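Side-chain contacts in bacterial leucyl aminopeptidase (Legionella pneumophila, PDB 6ESL), which probably removes N-terminal residues, leucine among them, from peptides as a secreted zinc-dependent aminopeptidase of family M28: residues Asp369-Leu373 and Glu374-Asn378; Asn310-Ala313 and Lys314-Asp317; Lys126-Ser130 and Asp131-Gln135; Leu382-Ala385 and Phe386-Leu390. All blocks are in the same frame, centred on the assembly; numbering follows the deposited sequence.

Contact 1: Asp369-Leu373 and Glu374-Asn378; sequences DLLNL and EHMTN
The carbonyl oxygen L373 O is held by two donors of T377, one on each face of its plane. T377 OG1 donates to L373 O over 2.8 Å from a position 38° out of that plane, and T377 N donates to L373 O over 2.9 Å, tilted the other way. The hydroxyl can fold back on its own helix because OG1 lies beside the backbone N of T377 (chi1 -59°). T377 OG1 is also hydrogen-bonded to S130 OG of helix 130-142.

N372, just before L373, is the N-cap of helix 373-391. Its CG is anti to the backbone N (chi1 -177°), which turns the amide toward the first turn, where OD1 accepts from H375 N at 2.9 Å on a lone pair in the carbonyl plane. M376 N closes the first backbone bond, to N372 O at 3.2 Å.

M376, bent at chi3, carries SD and CE past two leucines that it crosses nearly at right angles: SD lies 4.1 Å from L371 CD1, and CE lies 4.0 Å from L373 CD1. W134 and L137 of helix 130-142 also touch M376, while E374 OE2 forms a salt bridge with R289. The N372 amide thus supplies an acceptor to H375 N, a first-turn N-H with no preceding helical carbonyl to pair with, while the double grip of T377 holds L373 O at the helix start.

Contact 2: Asn310-Ala313 and Lys314-Asp317; sequences NYLA and KLID
Four successive i to i+4 backbone bonds make N310-D317 a regular alpha-helical run, the middle of helix 306-320 in the beta-alpha-beta unit between strands 297-300 and 324-327; the shortest two are L315 N to Y311 O and I316 N to L312 O, both 2.8 Å. The main side-chain contact is Y311 with L315, one turn apart. L315 CG sits over one face of the phenol ring in a CH-pi contact, 4.1 Å from the centroid and 20° off the normal, and the two methyls spread from there: CD1 over the CD2-CE2 side, CD2 toward CZ and OH. Y311 CG is anti to the backbone N (chi1 -174°), which swings the ring along the helix toward L315.

Y311 OH is hydrogen-bonded to E114 O, fixing the far end of the ring. L315 CD1 also meets L312 CD2 at 4.2 Å, and helix 373-391 packs on this side through L382, F386 and L390. The K314 side chain, bent at chi3, runs out from the helix, and its NZ forms a salt bridge with D325 of the second subunit, which places this turn at the dimer contact. Within the pair of segments the closest approach between two side chains is Y311 CE2 to L315 CD1, 3.5 Å.

Contact 3: Lys126-Ser130 and Asp131-Gln135; sequences KEIVS and DNIWQ
This is the N-terminal end of helix 130-142, with V129 at the N-cap position after the loop that follows helix 118-125. V129 has an apolar side chain, and it packs against N132 in the first turn: V129 CB lies 3.6 Å from N132 ND2, and V129 CG1, anti to its own backbone N, lies 4.0 Å from N132 CG. V129 CB and its methyls thus lie across the amide of N132. E232 holds both residues: OE2 accepts from V129 N and OE1 from N132 ND2, so one carboxylate of helix 220-239 ties down the cap residue and the first-turn amide together.

In the backbone, N132 N reaches V129 O at 3.1 Å from well above the carbonyl plane, with a bent N-H...O angle of 137°, whereas W134 N makes a straighter bond to S130 O at 3.2 Å that lies in the plane. Further along, the carboxylate of D131 receives a weak bond from Q135 NE2. I128 and I133 both touch S380 of helix 373-391, and their own meeting is loose: I128 CG2 stands 4.4 Å from I133 CD1.

Contact 4: Leu382-Ala385 and Phe386-Leu390; sequences LAVA and FAIEL
Backbone hydrogen bonds come first in this buried middle-to-late part of helix 373-391, which is regular alpha helix: four i to i+4 bonds cross from L382-A385 to F386-E389, from F386 N to L382 O at 2.9 Å through E389 N to A385 O at 2.9 Å.

Apolar contacts make the second group. V384 and I388, one turn apart, lie side by side and point the same way, with V384 CG1 3.6 Å from I388 CD1. I388 CG1 lies beside its backbone N (chi1 -68°) and runs back over V384 O, which brings CD1 to V384 CG1. This ridge faces A124 of helix 118-125, while A383 and V384 pack on A233 of helix 220-239. Across the helix the F386 ring lies against L308 of helix 306-320.

The polar group is the carboxylate of E389, which is buried but well supplied with donors: OE1 accepts from K116 N, OE2 from H117 N, and OE2 is also hydrogen-bonded to Y319 OH. Such an array would probably favour the charged form. L390 CD1 lies over one face of the F386 ring, 3.5 Å above its plane and offset toward the rim.

From the N terminus, contact 3 comes first, where the loop after helix 118-125 turns into helix 130-142; contact 2 follows on helix 306-320, then contacts 1 and 4 at the start and in the later part of helix 373-391. Each pair of segments is continuous in sequence, so none closes a long loop; all lie in series, and none nests in or crosses another. Helix 373-391 joins them in space: its first turn meets contact 3 where T377 packs on I133, I128 reaches V384 of contact 4, and contact 4 packs on contact 2, where L315 meets L382. Helices 130-142 and 306-320 are thereby tied to helix 373-391, while contacts 1 and 2 do not touch.

Contact 1: Asp369-Leu373 and Glu374-Asn378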
loop_
_atom_site.group_PDB
_atom_site.type_symbol
_atom_site.label_atom_id
_atom_site.label_comp_id
_atom_site.label_asym_id
_atom_site.label_seq_id
_atom_site.Cartn_x
_atom_site.Cartn_y
_atom_site.Cartn_z
ATOM N N ASP B 369 -7.522 24.811 21.344
ATOM C CA ASP B 369 -7.292 24.217 22.643
ATOM C C ASP B 369 -7.481 22.723 22.742
ATOM O O ASP B 369 -7.038 22.147 23.685
ATOM C CB ASP B 369 -8.046 24.960 23.723
ATOM C CG ASP B 369 -7.457 26.310 23.991
ATOM O OD1 ASP B 369 -6.334 26.572 23.569
ATOM O OD2 ASP B 369 -8.113 27.129 24.620
ATOM N N LEU B 370 -8.243 22.134 21.835
ATOM C CA LEU B 370 -8.395 20.705 21.767
ATOM C C LEU B 370 -7.224 20.018 20.999
ATOM O O LEU B 370 -7.135 18.844 21.004
ATOM C CB LEU B 370 -9.759 20.375 21.193
ATOM C CG LEU B 370 -10.916 21.017 21.946
ATOM C CD1 LEU B 370 -12.172 21.154 21.142
ATOM C CD2 LEU B 370 -11.223 20.384 23.278
ATOM N N LEU B 371 -6.367 20.782 20.342
ATOM C CA LEU B 371 -5.233 20.285 19.574
ATOM C C LEU B 371 -3.932 20.082 20.350
ATOM O O LEU B 371 -3.804 20.567 21.418
ATOM C CB LEU B 371 -4.968 21.132 18.348
ATOM C CG LEU B 371 -6.162 21.514 17.479
ATOM C CD1 LEU B 371 -5.715 22.340 16.304
ATOM C CD2 LEU B 371 -6.935 20.305 17.043
ATOM N N ASN B 372 -2.981 19.383 19.763
ATOM C CA ASN B 372 -1.711 19.035 20.370
ATOM C C ASN B 372 -0.588 19.585 19.472
ATOM O O ASN B 372 -0.399 19.204 18.285
ATOM C CB ASN B 372 -1.646 17.541 20.435
ATOM C CG ASN B 372 -0.399 17.021 21.107
ATOM O OD1 ASN B 372 0.709 17.054 20.541
ATOM N ND2 ASN B 372 -0.603 16.438 22.310
ATOM N N LEU B 373 0.209 20.453 20.060
ATOM C CA LEU B 373 1.218 21.168 19.287
ATOM C C LEU B 373 2.357 20.272 18.889
ATOM O O LEU B 373 2.909 20.451 17.791
ATOM C CB LEU B 373 1.702 22.448 20.026
ATOM C CG LEU B 373 2.794 23.260 19.384
ATOM C CD1 LEU B 373 2.334 23.695 18.006
ATOM C CD2 LEU B 373 3.004 24.493 20.321
ATOM N N GLU B 374 2.661 19.263 19.687
ATOM C CA GLU B 374 3.700 18.330 19.310
ATOM C C GLU B 374 3.252 17.574 18.005
ATOM O O GLU B 374 4.050 17.365 17.150
ATOM C CB GLU B 374 3.946 17.320 20.405
ATOM C CG GLU B 374 5.064 16.373 20.088
ATOM C CD GLU B 374 5.342 15.414 21.214
ATOM O OE1 GLU B 374 6.050 15.826 22.143
ATOM O OE2 GLU B 374 4.852 14.270 21.189
ATOM N N HIS B 375 1.993 17.183 17.924
ATOM C CA HIS B 375 1.464 16.504 16.728
ATOM C C HIS B 375 1.598 17.412 15.497
ATOM O O HIS B 375 2.148 17.040 14.533
ATOM C CB HIS B 375 0.002 16.193 16.943
ATOM C CG HIS B 375 -0.436 14.863 16.405
ATOM N ND1 HIS B 375 -1.711 14.617 15.961
ATOM C CD2 HIS B 375 0.224 13.696 16.295
ATOM C CE1 HIS B 375 -1.814 13.365 15.583
ATOM N NE2 HIS B 375 -0.652 12.784 15.772
ATOM N N MET B 376 1.202 18.665 15.623
ATOM C CA MET B 376 1.285 19.614 14.517
ATOM C C MET B 376 2.697 19.814 14.082
ATOM O O MET B 376 2.983 19.950 12.935
ATOM C CB MET B 376 0.650 20.949 14.878
ATOM C CG MET B 376 -0.847 20.892 15.017
ATOM S SD MET B 376 -1.750 22.436 15.151
ATOM C CE MET B 376 -1.362 22.964 16.802
ATOM N N THR B 377 3.583 19.856 15.049
ATOM C CA THR B 377 5.043 19.996 14.778
ATOM C C THR B 377 5.594 18.765 14.022
ATOM O O THR B 377 6.377 18.862 13.074
ATOM C CB THR B 377 5.822 20.242 16.113
ATOM O OG1 THR B 377 5.312 21.422 16.726
ATOM C CG2 THR B 377 7.220 20.399 15.895
ATOM N N ASN B 378 5.136 17.586 14.414
ATOM C CA ASN B 378 5.527 16.344 13.744
ATOM C C ASN B 378 5.116 16.309 12.270
ATOM O O ASN B 378 5.893 15.877 11.415
ATOM C CB ASN B 378 4.982 15.111 14.519
ATOM C CG ASN B 378 5.807 14.770 15.765
ATOM O OD1 ASN B 378 5.362 13.940 16.644
ATOM N ND2 ASN B 378 6.995 15.395 15.900
#

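Contact 2: Asn310-Ala313 and Lys314-Asp317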
loop_
_atom_site.group_PDB
_atom_site.type_symbol
_atom_site.label_atom_id
_atom_site.label_comp_id
_atom_site.label_asym_id
_atom_site.label_seq_id
_atom_site.Cartn_x
_atom_site.Cartn_y
_atom_site.Cartn_z
ATOM N N ASN B 310 3.840 4.366 1.199
ATOM C CA ASN B 310 4.908 3.586 1.888
ATOM C C ASN B 310 6.133 4.408 2.206
ATOM O O ASN B 310 6.696 4.273 3.282
ATOM C CB ASN B 310 5.354 2.363 1.058
ATOM C CG ASN B 310 4.265 1.270 0.936
ATOM O OD1 ASN B 310 3.343 1.180 1.767
ATOM N ND2 ASN B 310 4.453 0.352 -0.067
ATOM N N TYR B 311 6.538 5.266 1.290
ATOM C CA TYR B 311 7.641 6.156 1.558
ATOM C C TYR B 311 7.362 7.128 2.768
ATOM O O TYR B 311 8.212 7.334 3.623
ATOM C CB TYR B 311 7.997 6.977 0.306
ATOM C CG TYR B 311 9.200 7.797 0.467
ATOM C CD1 TYR B 311 10.440 7.210 0.718
ATOM C CD2 TYR B 311 9.148 9.189 0.305
ATOM C CE1 TYR B 311 11.589 8.009 0.838
ATOM C CE2 TYR B 311 10.247 9.985 0.468
ATOM C CZ TYR B 311 11.474 9.414 0.699
ATOM O OH TYR B 311 12.587 10.205 0.836
ATOM N N LEU B 312 6.159 7.675 2.819
ATOM C CA LEU B 312 5.795 8.446 4.010
ATOM C C LEU B 312 5.943 7.634 5.295
ATOM O O LEU B 312 6.391 8.127 6.252
ATOM C CB LEU B 312 4.329 8.955 3.967
ATOM C CG LEU B 312 3.940 10.040 3.043
ATOM C CD1 LEU B 312 2.534 10.482 3.534
ATOM C CD2 LEU B 312 4.872 11.205 2.997
ATOM N N ALA B 313 5.508 6.390 5.293
ATOM C CA ALA B 313 5.663 5.532 6.481
ATOM C C ALA B 313 7.119 5.468 6.903
ATOM O O ALA B 313 7.424 5.636 8.076
ATOM C CB ALA B 313 5.061 4.130 6.215
ATOM N N LYS B 314 8.018 5.291 5.952
ATOM C CA LYS B 314 9.461 5.280 6.226
ATOM C C LYS B 314 10.006 6.602 6.723
ATOM O O LYS B 314 10.777 6.636 7.662
ATOM C CB LYS B 314 10.237 4.897 4.963
ATOM C CG LYS B 314 10.241 3.394 4.745
ATOM C CD LYS B 314 10.660 3.021 3.328
ATOM C CE LYS B 314 12.190 3.012 3.190
ATOM N NZ LYS B 314 12.399 2.777 1.731
ATOM N N LEU B 315 9.556 7.703 6.107
ATOM C CA LEU B 315 9.950 9.017 6.554
ATOM C C LEU B 315 9.489 9.226 7.959
ATOM O O LEU B 315 10.244 9.806 8.751
ATOM C CB LEU B 315 9.394 10.153 5.679
ATOM C CG LEU B 315 9.904 10.295 4.259
ATOM C CD1 LEU B 315 9.080 11.331 3.531
ATOM C CD2 LEU B 315 11.409 10.680 4.268
ATOM N N ILE B 316 8.253 8.792 8.287
ATOM C CA ILE B 316 7.758 8.961 9.654
ATOM C C ILE B 316 8.688 8.182 10.618
ATOM O O ILE B 316 9.164 8.710 11.626
ATOM C CB ILE B 316 6.281 8.521 9.819
ATOM C CG1 ILE B 316 5.340 9.497 9.082
ATOM C CG2 ILE B 316 5.920 8.487 11.264
ATOM C CD1 ILE B 316 3.972 8.946 8.700
ATOM N N ASP B 317 8.926 6.908 10.299
ATOM C CA ASP B 317 9.672 6.068 11.216
ATOM C C ASP B 317 11.143 6.561 11.393
ATOM O O ASP B 317 11.618 6.731 12.531
ATOM C CB ASP B 317 9.636 4.624 10.750
ATOM C CG ASP B 317 10.458 3.729 11.650
ATOM O OD1 ASP B 317 10.084 3.586 12.825
ATOM O OD2 ASP B 317 11.519 3.263 11.239
#

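Contact 3: Lys126-Ser130 and Asp131-Gln135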
loop_
_atom_site.group_PDB
_atom_site.type_symbol
_atom_site.label_atom_id
_atom_site.label_comp_id
_atom_site.label_asym_id
_atom_site.label_seq_id
_atom_site.Cartn_x
_atom_site.Cartn_y
_atom_site.Cartn_z
ATOM N N LYS B 126 15.619 20.415 13.052
ATOM C CA LYS B 126 16.045 21.239 14.169
ATOM C C LYS B 126 15.710 22.736 14.054
ATOM O O LYS B 126 15.714 23.417 15.076
ATOM C CB LYS B 126 17.537 21.008 14.471
ATOM C CG LYS B 126 17.752 19.750 15.346
ATOM C CD LYS B 126 19.227 19.407 15.678
ATOM C CE LYS B 126 19.580 18.032 15.065
ATOM N NZ LYS B 126 21.062 17.977 14.899
ATOM N N GLU B 127 15.358 23.234 12.859
ATOM C CA GLU B 127 14.953 24.658 12.672
ATOM C C GLU B 127 13.484 24.960 12.887
ATOM O O GLU B 127 13.107 26.133 13.024
ATOM C CB GLU B 127 15.282 25.152 11.269
ATOM C CG GLU B 127 16.710 24.924 10.774
ATOM C CD GLU B 127 17.600 26.106 11.011
ATOM O OE1 GLU B 127 17.067 27.225 11.144
ATOM O OE2 GLU B 127 18.813 25.910 11.134
ATOM N N ILE B 128 12.651 23.908 12.885
ATOM C CA ILE B 128 11.196 24.049 12.988
ATOM C C ILE B 128 10.963 24.648 14.306
ATOM O O ILE B 128 11.624 24.216 15.278
ATOM C CB ILE B 128 10.460 22.660 12.983
ATOM C CG1 ILE B 128 10.587 21.947 11.624
ATOM C CG2 ILE B 128 8.986 22.800 13.379
ATOM C CD1 ILE B 128 9.724 22.572 10.565
ATOM N N VAL B 129 10.074 25.646 14.354
ATOM C CA VAL B 129 9.738 26.345 15.586
ATOM C C VAL B 129 8.268 26.130 15.807
ATOM O O VAL B 129 7.423 26.628 15.025
ATOM C CB VAL B 129 10.037 27.864 15.525
ATOM C CG1 VAL B 129 9.667 28.591 16.807
ATOM C CG2 VAL B 129 11.492 28.090 15.206
ATOM N N SER B 130 7.968 25.391 16.886
ATOM C CA SER B 130 6.595 25.020 17.253
ATOM C C SER B 130 5.742 26.228 17.454
ATOM O O SER B 130 4.560 26.303 16.986
ATOM C CB SER B 130 6.586 24.124 18.514
ATOM O OG SER B 130 7.128 22.882 18.074
ATOM N N ASP B 131 6.322 27.203 18.143
ATOM C CA ASP B 131 5.604 28.406 18.409
ATOM C C ASP B 131 5.050 29.136 17.148
ATOM O O ASP B 131 3.985 29.721 17.226
ATOM C CB ASP B 131 6.393 29.423 19.331
ATOM C CG ASP B 131 5.504 30.580 19.678
ATOM O OD1 ASP B 131 4.478 30.346 20.397
ATOM O OD2 ASP B 131 5.717 31.698 19.088
ATOM N N ASN B 132 5.762 29.062 16.033
ATOM C CA ASN B 132 5.356 29.732 14.788
ATOM C C ASN B 132 4.061 29.074 14.298
ATOM O O ASN B 132 3.098 29.773 13.855
ATOM C CB ASN B 132 6.447 29.534 13.707
ATOM C CG ASN B 132 7.648 30.410 13.908
ATOM O OD1 ASN B 132 7.586 31.320 14.732
ATOM N ND2 ASN B 132 8.714 30.205 13.130
ATOM N N ILE B 133 4.004 27.742 14.455
ATOM C CA ILE B 133 2.839 26.996 14.042
ATOM C C ILE B 133 1.627 27.495 14.841
ATOM O O ILE B 133 0.553 27.811 14.297
ATOM C CB ILE B 133 3.028 25.421 14.189
ATOM C CG1 ILE B 133 4.080 24.939 13.210
ATOM C CG2 ILE B 133 1.685 24.743 13.853
ATOM C CD1 ILE B 133 4.649 23.576 13.524
ATOM N N TRP B 134 1.790 27.564 16.146
ATOM C CA TRP B 134 0.735 27.966 17.062
ATOM C C TRP B 134 0.279 29.427 16.757
ATOM O O TRP B 134 -0.919 29.740 16.795
ATOM C CB TRP B 134 1.256 27.851 18.546
ATOM C CG TRP B 134 0.184 28.015 19.558
ATOM C CD1 TRP B 134 -0.050 29.131 20.316
ATOM C CD2 TRP B 134 -0.826 27.047 19.933
ATOM N NE1 TRP B 134 -1.146 28.910 21.135
ATOM C CE2 TRP B 134 -1.622 27.641 20.939
ATOM C CE3 TRP B 134 -1.126 25.706 19.519
ATOM C CZ2 TRP B 134 -2.728 26.987 21.528
ATOM C CZ3 TRP B 134 -2.200 25.043 20.115
ATOM C CH2 TRP B 134 -2.999 25.692 21.117
ATOM N N GLN B 135 1.242 30.303 16.437
ATOM C CA GLN B 135 0.945 31.704 16.083
ATOM C C GLN B 135 0.127 31.836 14.785
ATOM O O GLN B 135 -0.849 32.584 14.732
ATOM C CB GLN B 135 2.239 32.513 15.973
ATOM C CG GLN B 135 2.982 32.675 17.289
ATOM C CD GLN B 135 2.154 33.384 18.343
ATOM O OE1 GLN B 135 1.439 34.341 18.047
ATOM N NE2 GLN B 135 2.247 32.915 19.582
#

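Contact 4: Leu382-Ala385 and Phe386-Leu390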
loop_
_atom_site.group_PDB
_atom_site.type_symbol
_atom_site.label_atom_id
_atom_site.label_comp_id
_atom_site.label_asym_id
_atom_site.label_seq_id
_atom_site.Cartn_x
_atom_site.Cartn_y
_atom_site.Cartn_z
ATOM N N LEU B 382 7.417 16.308 8.941
ATOM C CA LEU B 382 7.213 15.389 7.843
ATOM C C LEU B 382 7.235 16.136 6.505
ATOM O O LEU B 382 7.804 15.632 5.543
ATOM C CB LEU B 382 5.925 14.561 8.036
ATOM C CG LEU B 382 5.545 13.557 6.954
ATOM C CD1 LEU B 382 6.670 12.578 6.678
ATOM C CD2 LEU B 382 4.256 12.760 7.277
ATOM N N ALA B 383 6.566 17.296 6.438
ATOM C CA ALA B 383 6.531 18.091 5.188
ATOM C C ALA B 383 7.971 18.492 4.795
ATOM O O ALA B 383 8.321 18.398 3.611
ATOM C CB ALA B 383 5.696 19.350 5.377
ATOM N N VAL B 384 8.717 19.008 5.784
ATOM C CA VAL B 384 10.138 19.404 5.563
ATOM C C VAL B 384 10.961 18.234 5.032
ATOM O O VAL B 384 11.713 18.369 4.054
ATOM C CB VAL B 384 10.816 20.012 6.814
ATOM C CG1 VAL B 384 12.343 20.200 6.652
ATOM C CG2 VAL B 384 10.207 21.341 7.091
ATOM N N ALA B 385 10.776 17.064 5.637
ATOM C CA ALA B 385 11.576 15.900 5.232
ATOM C C ALA B 385 11.198 15.424 3.823
ATOM O O ALA B 385 12.080 15.086 3.029
ATOM C CB ALA B 385 11.422 14.791 6.245
ATOM N N PHE B 386 9.907 15.369 3.507
ATOM C CA PHE B 386 9.417 15.060 2.202
ATOM C C PHE B 386 9.969 16.023 1.128
ATOM O O PHE B 386 10.479 15.608 0.105
ATOM C CB PHE B 386 7.858 15.176 2.266
ATOM C CG PHE B 386 7.120 14.780 1.038
ATOM C CD1 PHE B 386 6.721 13.440 0.868
ATOM C CD2 PHE B 386 6.726 15.716 0.085
ATOM C CE1 PHE B 386 5.985 13.043 -0.267
ATOM C CE2 PHE B 386 5.992 15.320 -1.049
ATOM C CZ PHE B 386 5.640 13.981 -1.220
ATOM N N ALA B 387 9.926 17.318 1.419
ATOM C CA ALA B 387 10.451 18.312 0.469
ATOM C C ALA B 387 11.935 18.081 0.214
ATOM O O ALA B 387 12.359 17.889 -0.957
ATOM C CB ALA B 387 10.244 19.724 0.997
ATOM N N ILE B 388 12.704 18.042 1.284
ATOM C CA ILE B 388 14.160 17.981 1.118
ATOM C C ILE B 388 14.572 16.659 0.471
ATOM O O ILE B 388 15.347 16.672 -0.471
ATOM C CB ILE B 388 14.900 18.271 2.444
ATOM C CG1 ILE B 388 14.717 19.732 2.865
ATOM C CG2 ILE B 388 16.367 17.901 2.338
ATOM C CD1 ILE B 388 15.086 20.014 4.291
ATOM N N GLU B 389 14.052 15.518 0.912
ATOM C CA GLU B 389 14.432 14.265 0.273
ATOM C C GLU B 389 14.090 14.218 -1.208
ATOM O O GLU B 389 14.930 13.814 -2.005
ATOM C CB GLU B 389 13.779 13.021 0.923
ATOM C CG GLU B 389 14.409 12.659 2.265
ATOM C CD GLU B 389 15.774 11.935 2.119
ATOM O OE1 GLU B 389 16.073 11.466 0.971
ATOM O OE2 GLU B 389 16.531 11.879 3.155
ATOM N N LEU B 390 12.853 14.592 -1.572
ATOM C CA LEU B 390 12.421 14.357 -2.941
ATOM C C LEU B 390 12.914 15.457 -3.917
ATOM O O LEU B 390 13.145 15.191 -5.101
ATOM C CB LEU B 390 10.913 14.201 -2.994
ATOM C CG LEU B 390 10.380 12.968 -2.206
ATOM C CD1 LEU B 390 8.885 12.894 -2.291
ATOM C CD2 LEU B 390 10.977 11.678 -2.699
#